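Local structure of periplasmic solute binding protein (Liberibacter asiaticus, 5Z35) at residues Y41-A46 against E66-Y71; R157-D162 against E180-K185; F168-G173 against F217-S222. The protein probably binds zinc or manganese in the periplasm and hands the metal to an ABC transporter for uptake, as cluster 9 solute-binding proteins do. The protein carries 1 engineered substitution. All blocks are in the same frame, centred on the assembly; numbering follows the deposited sequence.

Contact 1 of 3, residues Y41-A46 against E66-Y71; sequences YQVTSA and ETFMKY. Engineered in segment 66-71: Phe-68 (natural residue Tyr).
The amide nitrogen NE2 of Gln-42 serves two oxygens. It donates to Val-43 O at 3.1 Å with an N-H...O angle of 165°, the oxygen lying in the amide plane, and more weakly to Tyr-71 OH at 3.4 Å. The amide and the phenol ring stand nearly perpendicular, 84° apart. A bend at chi2 folds the Gln-42 chain back so that its amide can reach both. Beside this polar end the packing is apolar. Val-43 lies over one face of the Tyr-71 ring in a CH-pi contact, with CB 3.7 Å from the ring centroid and 8° off the normal, hence almost directly above the centre. Its CG2 branch also meets CB of Phe-68 at 3.8 Å, so one valine bridges two aromatic residues. Phe-68, an engineered replacement of the natural tyrosine, receives CB of Tyr-41 obliquely at 4.1 Å from its CD2. Tyr-41 OH hydrogen-bonds Asp-47 OD2. Thr-67 bonds weakly to Ser-40 N and touches His-39, a zinc and manganese ligand of this protein, though the site is empty here. The contact thus joins two loops beside the metal site of a ZnuA-type binding protein.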
loop_
_atom_site.group_PDB
_atom_site.type_symbol
_atom_site.label_atom_id
_atom_site.label_comp_id
_atom_site.label_asym_id
_atom_site.label_seq_id
_atom_site.Cartn_x
_atom_site.Cartn_y
_atom_site.Cartn_z
ATOM N N TYR A 41 -1.577 -14.093 8.136
ATOM C CA TYR A 41 -0.118 -14.491 8.084
ATOM C C TYR A 41 0.210 -15.300 9.295
ATOM O O TYR A 41 -0.224 -14.983 10.434
ATOM C CB TYR A 41 0.831 -13.256 7.953
ATOM C CG TYR A 41 2.290 -13.635 8.030
ATOM C CD1 TYR A 41 2.931 -14.178 6.947
ATOM C CD2 TYR A 41 3.011 -13.473 9.225
ATOM C CE1 TYR A 41 4.251 -14.595 7.020
ATOM C CE2 TYR A 41 4.358 -13.843 9.325
ATOM C CZ TYR A 41 4.994 -14.406 8.223
ATOM O OH TYR A 41 6.312 -14.833 8.289
ATOM N N GLN A 42 0.888 -16.421 9.071
ATOM C CA GLN A 42 1.311 -17.227 10.192
ATOM C C GLN A 42 2.714 -16.838 10.691
ATOM O O GLN A 42 3.726 -17.124 10.042
ATOM C CB GLN A 42 1.235 -18.715 9.881
ATOM C CG GLN A 42 1.525 -19.585 11.070
ATOM C CD GLN A 42 0.608 -19.316 12.259
ATOM O OE1 GLN A 42 -0.613 -19.583 12.192
ATOM N NE2 GLN A 42 1.188 -18.805 13.369
ATOM N N VAL A 43 2.724 -16.248 11.883
ATOM C CA VAL A 43 3.945 -15.868 12.588
ATOM C C VAL A 43 4.650 -17.122 13.051
ATOM O O VAL A 43 4.106 -17.892 13.850
ATOM C CB VAL A 43 3.660 -14.924 13.783
ATOM C CG1 VAL A 43 4.934 -14.597 14.563
ATOM C CG2 VAL A 43 3.046 -13.634 13.273
ATOM N N THR A 44 5.851 -17.340 12.526
ATOM C CA THR A 44 6.641 -18.555 12.825
ATOM C C THR A 44 7.538 -18.380 14.071
ATOM O O THR A 44 7.646 -17.301 14.609
ATOM C CB THR A 44 7.587 -18.851 11.654
ATOM O OG1 THR A 44 8.584 -17.829 11.598
ATOM C CG2 THR A 44 6.849 -18.859 10.273
ATOM N N SER A 45 8.200 -19.443 14.496
ATOM C CA SER A 45 9.126 -19.314 15.616
ATOM C C SER A 45 10.260 -18.361 15.235
ATOM O O SER A 45 10.621 -17.495 16.016
ATOM C CB SER A 45 9.695 -20.642 16.055
ATOM O OG SER A 45 10.060 -21.384 14.922
ATOM N N ALA A 46 10.786 -18.481 14.021
ATOM C CA ALA A 46 11.813 -17.510 13.565
ATOM C C ALA A 46 11.337 -16.114 13.601
ATOM O O ALA A 46 12.096 -15.185 13.994
ATOM C CB ALA A 46 12.330 -17.878 12.167
ATOM N N GLU A 66 -4.187 -6.889 11.945
ATOM C CA GLU A 66 -5.113 -7.244 13.014
ATOM C C GLU A 66 -4.992 -8.723 13.418
ATOM O O GLU A 66 -5.140 -9.024 14.586
ATOM C CB GLU A 66 -6.599 -6.920 12.648
ATOM C CG GLU A 66 -7.138 -7.665 11.444
ATOM C CD GLU A 66 -8.535 -7.202 10.914
ATOM O OE1 GLU A 66 -9.343 -6.631 11.685
ATOM O OE2 GLU A 66 -8.811 -7.467 9.716
ATOM N N THR A 67 -4.754 -9.613 12.457
ATOM C CA THR A 67 -4.730 -11.047 12.785
ATOM C C THR A 67 -3.482 -11.449 13.571
ATOM O O THR A 67 -3.513 -12.489 14.206
ATOM C CB THR A 67 -4.848 -11.957 11.552
ATOM O OG1 THR A 67 -3.749 -11.732 10.706
ATOM C CG2 THR A 67 -6.127 -11.682 10.766
ATOM N N PHE A 68 -2.422 -10.644 13.556
ATOM C CA PHE A 68 -1.170 -10.998 14.270
ATOM C C PHE A 68 -0.644 -9.975 15.299
ATOM O O PHE A 68 0.406 -10.194 15.915
ATOM C CB PHE A 68 -0.066 -11.470 13.284
ATOM C CG PHE A 68 0.305 -10.488 12.238
ATOM C CD1 PHE A 68 1.144 -9.456 12.519
ATOM C CD2 PHE A 68 -0.155 -10.638 10.938
ATOM C CE1 PHE A 68 1.491 -8.542 11.533
ATOM C CE2 PHE A 68 0.172 -9.715 9.952
ATOM C CZ PHE A 68 1.030 -8.682 10.233
ATOM N N MET A 69 -1.426 -8.939 15.587
ATOM C CA MET A 69 -1.038 -8.028 16.645
ATOM C C MET A 69 -0.779 -8.749 17.950
ATOM O O MET A 69 0.038 -8.308 18.724
ATOM C CB MET A 69 -2.077 -6.923 16.878
ATOM C CG MET A 69 -2.066 -5.854 15.817
ATOM S SD MET A 69 -0.530 -4.923 15.582
ATOM C CE MET A 69 -0.375 -4.409 17.288
ATOM N N LYS A 70 -1.500 -9.812 18.216
ATOM C CA LYS A 70 -1.289 -10.591 19.423
ATOM C C LYS A 70 0.126 -11.160 19.600
ATOM O O LYS A 70 0.505 -11.485 20.715
ATOM C CB LYS A 70 -2.292 -11.744 19.513
ATOM C CG LYS A 70 -2.224 -12.682 18.314
ATOM C CD LYS A 70 -3.261 -13.774 18.426
ATOM C CE LYS A 70 -3.184 -14.631 17.179
ATOM N NZ LYS A 70 -4.064 -15.824 17.270
ATOM N N TYR A 71 0.860 -11.337 18.509
ATOM C CA TYR A 71 2.233 -11.804 18.587
ATOM C C TYR A 71 3.198 -10.722 18.998
ATOM O O TYR A 71 4.325 -11.054 19.302
ATOM C CB TYR A 71 2.701 -12.407 17.262
ATOM C CG TYR A 71 1.972 -13.672 16.944
ATOM C CD1 TYR A 71 2.429 -14.918 17.392
ATOM C CD2 TYR A 71 0.810 -13.640 16.196
ATOM C CE1 TYR A 71 1.747 -16.086 17.080
ATOM C CE2 TYR A 71 0.127 -14.785 15.889
ATOM C CZ TYR A 71 0.588 -15.990 16.321
ATOM O OH TYR A 71 -0.139 -17.089 16.009
#

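Contact 2 of 3, residues R157-D162 against E180-K185; sequences RIEKVD and EDFGFK
Ile-158 meets two phenylalanines with two different branches. Its CG2 methyl lies obliquely to the Phe-184 ring, 3.2 Å from CZ, a closeness that is doubtful because Ile-158 has two conformers, of which one is described. CD1 of that same conformer reaches the edge of the Phe-182 ring near its plane, 3.9 Å from CE2. The branches diverge because CG2 lies opposite the backbone N while CG1 (chi1 -72°) sits beside it. CB of Val-161 adds a looser apolar contact to Phe-184 CZ at 4.1 Å. Glu-159 supplies the polar part: its chain, bent at chi2 (-66°), brings OE2 to a very short and doubtful 2.5 Å from Phe-182 O. In the next shell, Arg-166 forms a salt bridge with Glu-159 OE1 and takes Gly-183 O through NE, linking the carboxylate to the positive-phi residue just after helix 176-182. A type I turn from Ile-158 to Val-161, closed by Val-161 N to Ile-158 O at 3.0 Å, places Val-161 beside the same Phe-184 ring. Phe-184 also stacks with Phe-168 of strand 167-170. The end of helix 133-158 therefore packs against the end of helix 176-182 and the lead into strand 185-188, while helix 259-274 touches Ile-158, Val-161 and Phe-182.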
loop_
_atom_site.group_PDB
_atom_site.type_symbol
_atom_site.label_atom_id
_atom_site.label_comp_id
_atom_site.label_asym_id
_atom_site.label_seq_id
_atom_site.Cartn_x
_atom_site.Cartn_y
_atom_site.Cartn_z
ATOM N N ARG A 157 0.315 13.682 -15.756
ATOM C CA ARG A 157 -0.343 13.074 -16.919
ATOM C C ARG A 157 -1.761 12.598 -16.622
ATOM O O ARG A 157 -2.682 12.855 -17.409
ATOM C CB ARG A 157 0.432 11.863 -17.478
ATOM C CG ARG A 157 1.362 12.172 -18.627
ATOM C CD ARG A 157 2.556 11.195 -18.671
ATOM N NE ARG A 157 2.263 9.886 -19.306
ATOM C CZ ARG A 157 2.963 8.751 -19.107
ATOM N NH1 ARG A 157 4.035 8.710 -18.294
ATOM N NH2 ARG A 157 2.605 7.618 -19.744
ATOM N N ILE A 158 -1.914 11.907 -15.486
ATOM C CA ILE A 158 -3.197 11.353 -15.033
ATOM C C ILE A 158 -4.264 12.463 -14.948
ATOM O O ILE A 158 -5.413 12.286 -15.395
ATOM C CB ILE A 158 -3.026 10.589 -13.692
ATOM C CG1 ILE A 158 -2.273 9.263 -13.916
ATOM C CG2 ILE A 158 -4.368 10.257 -13.070
ATOM C CD1 ILE A 158 -1.701 8.598 -12.663
ATOM N N GLU A 159 -3.854 13.635 -14.459
ATOM C CA GLU A 159 -4.762 14.757 -14.252
ATOM C C GLU A 159 -5.339 15.362 -15.538
ATOM O O GLU A 159 -6.332 16.053 -15.466
ATOM C CB GLU A 159 -4.128 15.830 -13.371
ATOM C CG GLU A 159 -3.826 15.382 -11.953
ATOM C CD GLU A 159 -5.077 15.059 -11.121
ATOM O OE1 GLU A 159 -6.184 15.390 -11.552
ATOM O OE2 GLU A 159 -4.941 14.513 -10.035
ATOM N N LYS A 160 -4.736 15.062 -16.695
ATOM C CA LYS A 160 -5.281 15.449 -17.959
ATOM C C LYS A 160 -6.467 14.586 -18.413
ATOM O O LYS A 160 -7.085 14.920 -19.416
ATOM C CB LYS A 160 -4.203 15.421 -19.055
ATOM C CG LYS A 160 -3.065 16.376 -18.806
ATOM C CD LYS A 160 -2.091 16.305 -19.977
ATOM C CE LYS A 160 -0.685 16.722 -19.549
ATOM N NZ LYS A 160 -0.706 18.087 -18.959
ATOM N N VAL A 161 -6.774 13.482 -17.730
ATOM C CA VAL A 161 -7.903 12.625 -18.115
ATOM C C VAL A 161 -9.214 13.436 -18.099
ATOM O O VAL A 161 -9.446 14.280 -17.203
ATOM C CB VAL A 161 -7.994 11.347 -17.221
ATOM C CG1 VAL A 161 -9.315 10.612 -17.394
ATOM C CG2 VAL A 161 -6.837 10.375 -17.547
ATOM N N ASP A 162 -10.036 13.184 -19.123
ATOM C CA ASP A 162 -11.361 13.799 -19.266
ATOM C C ASP A 162 -12.163 13.456 -18.030
ATOM O O ASP A 162 -12.132 12.308 -17.594
ATOM C CB ASP A 162 -12.100 13.257 -20.510
ATOM C CG ASP A 162 -11.652 13.925 -21.824
ATOM O OD1 ASP A 162 -10.990 15.001 -21.797
ATOM O OD2 ASP A 162 -11.994 13.377 -22.906
ATOM N N GLU A 180 -8.631 9.337 -3.997
ATOM C CA GLU A 180 -8.817 10.504 -3.167
ATOM C C GLU A 180 -7.689 11.524 -3.334
ATOM O O GLU A 180 -7.920 12.679 -3.289
ATOM C CB GLU A 180 -8.931 10.108 -1.696
ATOM C CG GLU A 180 -9.394 11.204 -0.768
ATOM C CD GLU A 180 -8.295 12.077 -0.280
ATOM O OE1 GLU A 180 -7.165 11.655 -0.363
ATOM O OE2 GLU A 180 -8.564 13.192 0.200
ATOM N N ASP A 181 -6.474 11.040 -3.526
ATOM C CA ASP A 181 -5.311 11.887 -3.653
ATOM C C ASP A 181 -5.332 12.628 -4.966
ATOM O O ASP A 181 -5.030 13.758 -4.979
ATOM C CB ASP A 181 -4.016 11.058 -3.540
ATOM C CG ASP A 181 -2.737 11.899 -3.337
ATOM O OD1 ASP A 181 -2.818 13.020 -2.959
ATOM O OD2 ASP A 181 -1.654 11.401 -3.477
ATOM N N PHE A 182 -5.768 11.950 -6.022
ATOM C CA PHE A 182 -5.707 12.494 -7.378
ATOM C C PHE A 182 -7.029 13.019 -7.882
ATOM O O PHE A 182 -7.052 13.646 -8.924
ATOM C CB PHE A 182 -5.146 11.447 -8.374
ATOM C CG PHE A 182 -3.691 11.081 -8.180
ATOM C CD1 PHE A 182 -2.886 11.687 -7.213
ATOM C CD2 PHE A 182 -3.075 10.211 -9.092
ATOM C CE1 PHE A 182 -1.561 11.310 -7.054
ATOM C CE2 PHE A 182 -1.754 9.863 -8.971
ATOM C CZ PHE A 182 -0.985 10.430 -7.973
ATOM N N GLY A 183 -8.123 12.858 -7.111
ATOM C CA GLY A 183 -9.451 13.318 -7.534
ATOM C C GLY A 183 -10.155 12.428 -8.577
ATOM O O GLY A 183 -10.700 12.927 -9.549
ATOM N N PHE A 184 -10.101 11.101 -8.387
ATOM C CA PHE A 184 -10.785 10.113 -9.215
ATOM C C PHE A 184 -11.805 9.386 -8.326
ATOM O O PHE A 184 -11.723 9.393 -7.102
ATOM C CB PHE A 184 -9.783 9.073 -9.763
ATOM C CG PHE A 184 -9.000 9.547 -10.939
ATOM C CD1 PHE A 184 -8.176 10.694 -10.850
ATOM C CD2 PHE A 184 -9.066 8.875 -12.146
ATOM C CE1 PHE A 184 -7.476 11.177 -11.969
ATOM C CE2 PHE A 184 -8.364 9.351 -13.278
ATOM C CZ PHE A 184 -7.590 10.510 -13.196
ATOM N N LYS A 185 -12.786 8.806 -8.972
ATOM C CA LYS A 185 -13.743 7.927 -8.301
ATOM C C LYS A 185 -13.190 6.513 -8.414
ATOM O O LYS A 185 -12.425 6.230 -9.326
ATOM C CB LYS A 185 -15.106 8.020 -8.981
ATOM C CG LYS A 185 -15.832 9.382 -8.879
ATOM C CD LYS A 185 -16.399 9.745 -7.486
ATOM C CE LYS A 185 -17.446 8.749 -6.932
ATOM N NZ LYS A 185 -18.783 8.910 -7.511
#

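Contact 3 of 3, residues F168-G173 against F217-S222; sequences FVTSEG and FIFSES
Glu-221 offers its two carboxylate oxygens to two successive backbone N-H groups. OE2 accepts Ser-171 N at 2.9 Å through its syn lone pair, nearly straight at 170°, and OE1 accepts Glu-172 N at 2.9 Å, also on the syn side but 20° out of the carboxylate plane. A bend at chi2 brings the group within reach of both donors. OE1 has Asn-224 as a further partner. Water 2 lies 2.7 Å from Glu-221 OE1 and 2.6 Å from Glu-172 OE1, between carboxylates that would otherwise probably repel. Glu-172, seen to bind zinc and manganese, has its other oxygen held by Asn-193 N. Its neighbours His-106 and Asp-247 belong to the same site, empty here, so Glu-221 probably acts as a second-shell residue, holding the backbone N of a metal ligand. The two strands run 48° apart in the C-terminal alpha/beta lobe of the two-lobed solute-binding protein fold. Their backbone bond is Phe-219 N to Val-169 O at 3.0 Å. Phe-219 O is taken by the hydroxyl of Ser-171 at 2.9 Å, in the carbonyl plane on a lone pair. Val-169 N is satisfied by water 1, and Thr-170 OG1 gives its proton to Glu-172 O at 2.6 Å.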
loop_
_atom_site.group_PDB
_atom_site.type_symbol
_atom_site.label_atom_id
_atom_site.label_comp_id
_atom_site.label_asym_id
_atom_site.label_seq_id
_atom_site.Cartn_x
_atom_site.Cartn_y
_atom_site.Cartn_z
ATOM N N PHE A 168 -10.899 4.778 -11.267
ATOM C CA PHE A 168 -9.919 3.697 -11.118
ATOM C C PHE A 168 -10.735 2.460 -10.724
ATOM O O PHE A 168 -11.336 2.455 -9.619
ATOM C CB PHE A 168 -8.924 3.969 -9.976
ATOM C CG PHE A 168 -8.001 5.144 -10.186
ATOM C CD1 PHE A 168 -7.581 5.534 -11.471
ATOM C CD2 PHE A 168 -7.536 5.852 -9.083
ATOM C CE1 PHE A 168 -6.719 6.612 -11.608
ATOM C CE2 PHE A 168 -6.695 6.928 -9.225
ATOM C CZ PHE A 168 -6.264 7.305 -10.487
ATOM N N VAL A 169 -10.765 1.452 -11.594
ATOM C CA VAL A 169 -11.583 0.210 -11.349
ATOM C C VAL A 169 -10.699 -1.007 -11.214
ATOM O O VAL A 169 -9.952 -1.313 -12.109
ATOM C CB VAL A 169 -12.622 -0.038 -12.458
ATOM C CG1 VAL A 169 -13.551 -1.209 -12.099
ATOM C CG2 VAL A 169 -13.427 1.240 -12.663
ATOM N N THR A 170 -10.765 -1.648 -10.059
ATOM C CA THR A 170 -9.840 -2.682 -9.689
ATOM C C THR A 170 -10.622 -3.899 -9.111
ATOM O O THR A 170 -11.846 -3.894 -9.062
ATOM C CB THR A 170 -8.798 -2.171 -8.681
ATOM O OG1 THR A 170 -9.479 -1.679 -7.553
ATOM C CG2 THR A 170 -7.963 -1.030 -9.257
ATOM N N SER A 171 -9.883 -4.944 -8.742
ATOM C CA SER A 171 -10.497 -6.157 -8.214
ATOM C C SER A 171 -10.637 -5.932 -6.711
ATOM O O SER A 171 -11.739 -5.705 -6.249
ATOM C CB SER A 171 -9.637 -7.364 -8.630
ATOM O OG SER A 171 -9.699 -7.480 -10.041
ATOM N N GLU A 172 -9.541 -5.951 -5.989
ATOM C CA GLU A 172 -9.477 -5.492 -4.629
ATOM C C GLU A 172 -9.623 -3.973 -4.572
ATOM O O GLU A 172 -9.191 -3.295 -5.499
ATOM C CB GLU A 172 -8.148 -5.875 -4.007
ATOM C CG GLU A 172 -8.191 -5.801 -2.484
ATOM C CD GLU A 172 -6.853 -5.922 -1.818
ATOM O OE1 GLU A 172 -5.823 -5.607 -2.404
ATOM O OE2 GLU A 172 -6.825 -6.257 -0.637
ATOM N N GLY A 173 -10.198 -3.440 -3.478
ATOM C CA GLY A 173 -10.270 -1.971 -3.231
ATOM C C GLY A 173 -8.943 -1.364 -2.892
ATOM O O GLY A 173 -8.800 -0.680 -1.851
ATOM N N PHE A 217 -11.942 0.260 -18.573
ATOM C CA PHE A 217 -10.927 -0.674 -18.100
ATOM C C PHE A 217 -11.171 -1.124 -16.662
ATOM O O PHE A 217 -11.654 -0.348 -15.799
ATOM C CB PHE A 217 -9.503 -0.068 -18.195
ATOM C CG PHE A 217 -8.986 0.035 -19.614
ATOM C CD1 PHE A 217 -8.314 -1.036 -20.218
ATOM C CD2 PHE A 217 -9.167 1.187 -20.339
ATOM C CE1 PHE A 217 -7.833 -0.946 -21.534
ATOM C CE2 PHE A 217 -8.717 1.295 -21.658
ATOM C CZ PHE A 217 -8.061 0.229 -22.263
ATOM N N ILE A 218 -10.764 -2.348 -16.389
ATOM C CA ILE A 218 -10.735 -2.862 -15.034
ATOM C C ILE A 218 -9.481 -3.691 -14.863
ATOM O O ILE A 218 -9.186 -4.510 -15.726
ATOM C CB ILE A 218 -12.025 -3.692 -14.679
ATOM C CG1 ILE A 218 -11.906 -4.346 -13.295
ATOM C CG2 ILE A 218 -12.310 -4.753 -15.708
ATOM C CD1 ILE A 218 -13.231 -4.925 -12.770
ATOM N N PHE A 219 -8.798 -3.508 -13.743
ATOM C CA PHE A 219 -7.526 -4.172 -13.438
ATOM C C PHE A 219 -7.713 -5.318 -12.437
ATOM O O PHE A 219 -8.726 -5.365 -11.742
ATOM C CB PHE A 219 -6.570 -3.189 -12.781
ATOM C CG PHE A 219 -6.217 -1.997 -13.669
ATOM C CD1 PHE A 219 -5.202 -2.107 -14.591
ATOM C CD2 PHE A 219 -6.929 -0.812 -13.592
ATOM C CE1 PHE A 219 -4.866 -1.042 -15.423
ATOM C CE2 PHE A 219 -6.597 0.273 -14.419
ATOM C CZ PHE A 219 -5.561 0.145 -15.344
ATOM N N SER A 220 -6.713 -6.190 -12.373
ATOM C CA SER A 220 -6.527 -7.098 -11.253
ATOM C C SER A 220 -5.162 -6.818 -10.685
ATOM O O SER A 220 -4.456 -5.903 -11.161
ATOM C CB SER A 220 -6.716 -8.545 -11.683
ATOM O OG SER A 220 -5.688 -9.025 -12.524
ATOM N N GLU A 221 -4.779 -7.528 -9.636
ATOM C CA GLU A 221 -3.580 -7.201 -8.929
ATOM C C GLU A 221 -2.696 -8.421 -8.710
ATOM O O GLU A 221 -3.126 -9.528 -8.962
ATOM C CB GLU A 221 -3.923 -6.499 -7.628
ATOM C CG GLU A 221 -4.775 -5.260 -7.777
ATOM C CD GLU A 221 -6.278 -5.491 -7.781
ATOM O OE1 GLU A 221 -6.778 -6.135 -6.872
ATOM O OE2 GLU A 221 -6.942 -5.004 -8.731
ATOM N N SER A 222 -1.450 -8.193 -8.285
ATOM C CA SER A 222 -0.424 -9.250 -8.346
ATOM C C SER A 222 -0.655 -10.388 -7.347
ATOM O O SER A 222 -0.159 -11.481 -7.564
ATOM C CB SER A 222 0.972 -8.711 -8.161
ATOM O OG SER A 222 1.167 -8.102 -6.859
HETATM O O HOH W 1 -9.798 1.894 -14.115
HETATM O O HOH W 2 -5.114 -6.396 -4.779
#

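Contacts 2 and 3 are buried and share a region: their centres are 16 Å apart, and they touch through the backbone pairing of Phe-168 with Lys-185. Contact 1 is partly buried, on the far side of the chain's centre from contact 2, with about 38 Å between their centres. The chemistry follows these places. Loops carry contact 1, which mixes ring packing with a weak hydrogen bond from an amide to a phenol oxygen, near His-39. Contact 2 joins a helix end and its turn to another helix end and the loop leading into strand 185-188, mainly by apolar packing, away from the annotated sites. Contact 3 couples strands by backbone and carboxylate bonds and includes Glu-172, so contacts 1 and 3 approach the metal site from different parts of the chain.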